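PDB 3TO3: citryl-spermidine/3,4-dihydroxybenzoyl-citryl-spermidine:spermidine ligase from Bacillus anthracis, which catalyses the ATP-dependent condensation of spermidine with citryl-spermidine intermediates in the biosynthesis of the siderophore petrobactin. Local coordinates for residues B[9-14]-B[128-133]. Sequence-based numbering, arbitrary orientation.
Sequences TKILKA and TIFKDT
Phe130 meets Ile11 and Thr133 meets Ala14, and these two pairs join helix 6-15 to helix 115-138. Along residues 128-133 the first side chain to reach across is that of Phe130. Its CG stands anti to the backbone N (chi1 174°), which carries the ring out toward helix 6-15. Phe130 CE1 lies 4.0 Å from Ile11 CG2, and Phe130 CZ is 4.2 Å from the same methyl. The methyl approaches the ring obliquely, and the two side chains cross at about a right angle. Only carbon atoms meet here, so the pair is held by apolar packing. Ile11 CG2 is the branch anti to its own backbone N. Tyr175 of helix 175-181 packs on both residues. Ile256 of the second subunit also touches both, so this apolar patch lies where the two chains of the homodimer meet.

The contact is a small helix-helix packing in the N-terminal part of an IucA/IucC-family siderophore synthetase, away from the ATP and magnesium sites.

Thr133 closes the segment with its methyl facing Ala14. Thr133 CG2 is 3.2 Å from Ala14 O, a van der Waals contact of a methyl with a carbonyl oxygen that is tight for carbon and oxygen. Thr133 CG2 is also 4.1 Å from Ala14 CB. The carbonyl of Ala14 has a hydrogen bond with Ser17 OG. The Thr133 hydroxyl is used within its own helix, as Thr133 OG1 donates to Ile129 O at 2.7 Å. That oxygen also accepts from Thr133 N, and the two donors arrive from opposite faces of the carbonyl plane. With chi1 at -68°, OG1 sits beside the backbone N and can turn back to Ile129, while CG2 points across to helix 6-15.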
loop_
_atom_site.group_PDB
_atom_site.type_symbol
_atom_site.label_atom_id
_atom_site.label_comp_id
_atom_site.label_asym_id
_atom_site.label_seq_id
_atom_site.Cartn_x
_atom_site.Cartn_y
_atom_site.Cartn_z
ATOM N N THR B 9 2.773 23.661 3.213
ATOM C CA THR B 9 1.930 24.729 3.740
ATOM C C THR B 9 0.521 24.746 3.148
ATOM O O THR B 9 -0.454 24.964 3.873
ATOM C CB THR B 9 2.616 26.071 3.550
ATOM O OG1 THR B 9 3.877 26.008 4.216
ATOM C CG2 THR B 9 1.781 27.225 4.126
ATOM N N LYS B 10 0.414 24.484 1.845
ATOM C CA LYS B 10 -0.881 24.440 1.156
ATOM C C LYS B 10 -1.775 23.346 1.691
ATOM O O LYS B 10 -2.960 23.568 1.965
ATOM C CB LYS B 10 -0.706 24.209 -0.351
ATOM C CG LYS B 10 -0.211 25.413 -1.129
ATOM C CD LYS B 10 -0.206 25.110 -2.623
ATOM C CE LYS B 10 0.336 26.276 -3.441
ATOM N NZ LYS B 10 -0.603 27.429 -3.400
ATOM N N ILE B 11 -1.210 22.150 1.803
ATOM C CA ILE B 11 -1.961 21.012 2.289
ATOM C C ILE B 11 -2.545 21.314 3.652
ATOM O O ILE B 11 -3.739 21.044 3.909
ATOM C CB ILE B 11 -1.072 19.763 2.448
ATOM C CG1 ILE B 11 -0.628 19.296 1.097
ATOM C CG2 ILE B 11 -1.900 18.625 2.989
ATOM C CD1 ILE B 11 -1.770 18.696 0.375
ATOM N N LEU B 12 -1.707 21.857 4.536
ATOM C CA LEU B 12 -2.183 22.163 5.878
ATOM C C LEU B 12 -3.291 23.213 5.872
ATOM O O LEU B 12 -4.316 23.025 6.517
ATOM C CB LEU B 12 -1.044 22.611 6.774
ATOM C CG LEU B 12 -0.221 21.456 7.301
ATOM C CD1 LEU B 12 0.833 21.995 8.271
ATOM C CD2 LEU B 12 -1.148 20.493 7.998
ATOM N N LYS B 13 -3.095 24.303 5.130
ATOM C CA LYS B 13 -4.137 25.316 5.006
ATOM C C LYS B 13 -5.425 24.721 4.425
ATOM O O LYS B 13 -6.535 25.048 4.859
ATOM C CB LYS B 13 -3.654 26.511 4.174
ATOM C CG LYS B 13 -2.669 27.403 4.910
ATOM C CD LYS B 13 -2.439 28.723 4.170
ATOM C CE LYS B 13 -1.340 29.566 4.836
ATOM N NZ LYS B 13 -0.762 30.614 3.920
ATOM N N ALA B 14 -5.292 23.840 3.448
ATOM C CA ALA B 14 -6.495 23.248 2.868
ATOM C C ALA B 14 -7.244 22.415 3.898
ATOM O O ALA B 14 -8.472 22.503 4.000
ATOM C CB ALA B 14 -6.156 22.400 1.648
ATOM N N THR B 128 -10.579 10.183 -0.090
ATOM C CA THR B 128 -11.374 10.998 -1.004
ATOM C C THR B 128 -11.534 12.391 -0.423
ATOM O O THR B 128 -11.208 13.386 -1.066
ATOM C CB THR B 128 -12.760 10.351 -1.326
ATOM O OG1 THR B 128 -12.541 9.251 -2.208
ATOM C CG2 THR B 128 -13.695 11.338 -2.027
ATOM N N ILE B 129 -12.016 12.446 0.808
ATOM C CA ILE B 129 -12.108 13.692 1.542
ATOM C C ILE B 129 -10.777 14.430 1.515
ATOM O O ILE B 129 -10.720 15.638 1.274
ATOM C CB ILE B 129 -12.541 13.409 3.000
ATOM C CG1 ILE B 129 -13.994 12.949 3.016
ATOM C CG2 ILE B 129 -12.405 14.631 3.882
ATOM C CD1 ILE B 129 -14.429 12.563 4.327
ATOM N N PHE B 130 -9.696 13.704 1.758
ATOM C CA PHE B 130 -8.391 14.347 1.792
ATOM C C PHE B 130 -7.975 14.925 0.434
ATOM O O PHE B 130 -7.616 16.093 0.339
ATOM C CB PHE B 130 -7.344 13.358 2.300
ATOM C CG PHE B 130 -5.924 13.871 2.237
ATOM C CD1 PHE B 130 -5.468 14.844 3.126
ATOM C CD2 PHE B 130 -5.038 13.337 1.333
ATOM C CE1 PHE B 130 -4.148 15.296 3.094
ATOM C CE2 PHE B 130 -3.696 13.774 1.290
ATOM C CZ PHE B 130 -3.257 14.766 2.168
ATOM N N LYS B 131 -8.014 14.106 -0.614
ATOM C CA LYS B 131 -7.657 14.597 -1.924
ATOM C C LYS B 131 -8.613 15.663 -2.472
ATOM O O LYS B 131 -8.159 16.567 -3.178
ATOM C CB LYS B 131 -7.489 13.469 -2.935
ATOM C CG LYS B 131 -6.083 12.875 -2.895
ATOM C CD LYS B 131 -6.020 11.619 -2.023
ATOM C CE LYS B 131 -4.666 10.914 -2.175
ATOM N NZ LYS B 131 -4.612 9.568 -1.548
ATOM N N ASP B 132 -9.917 15.582 -2.170
ATOM C CA ASP B 132 -10.798 16.548 -2.772
ATOM C C ASP B 132 -10.733 17.902 -2.058
ATOM O O ASP B 132 -10.872 18.950 -2.698
ATOM C CB ASP B 132 -12.229 16.073 -2.944
ATOM C CG ASP B 132 -13.040 17.026 -3.848
ATOM O OD1 ASP B 132 -12.517 17.474 -4.906
ATOM O OD2 ASP B 132 -14.193 17.343 -3.504
ATOM N N THR B 133 -10.496 17.872 -0.751
ATOM C CA THR B 133 -10.279 19.094 0.020
ATOM C C THR B 133 -9.167 19.956 -0.585
ATOM O O THR B 133 -9.324 21.152 -0.726
ATOM C CB THR B 133 -9.909 18.793 1.486
ATOM O OG1 THR B 133 -11.034 18.215 2.157
ATOM C CG2 THR B 133 -9.477 20.075 2.201
#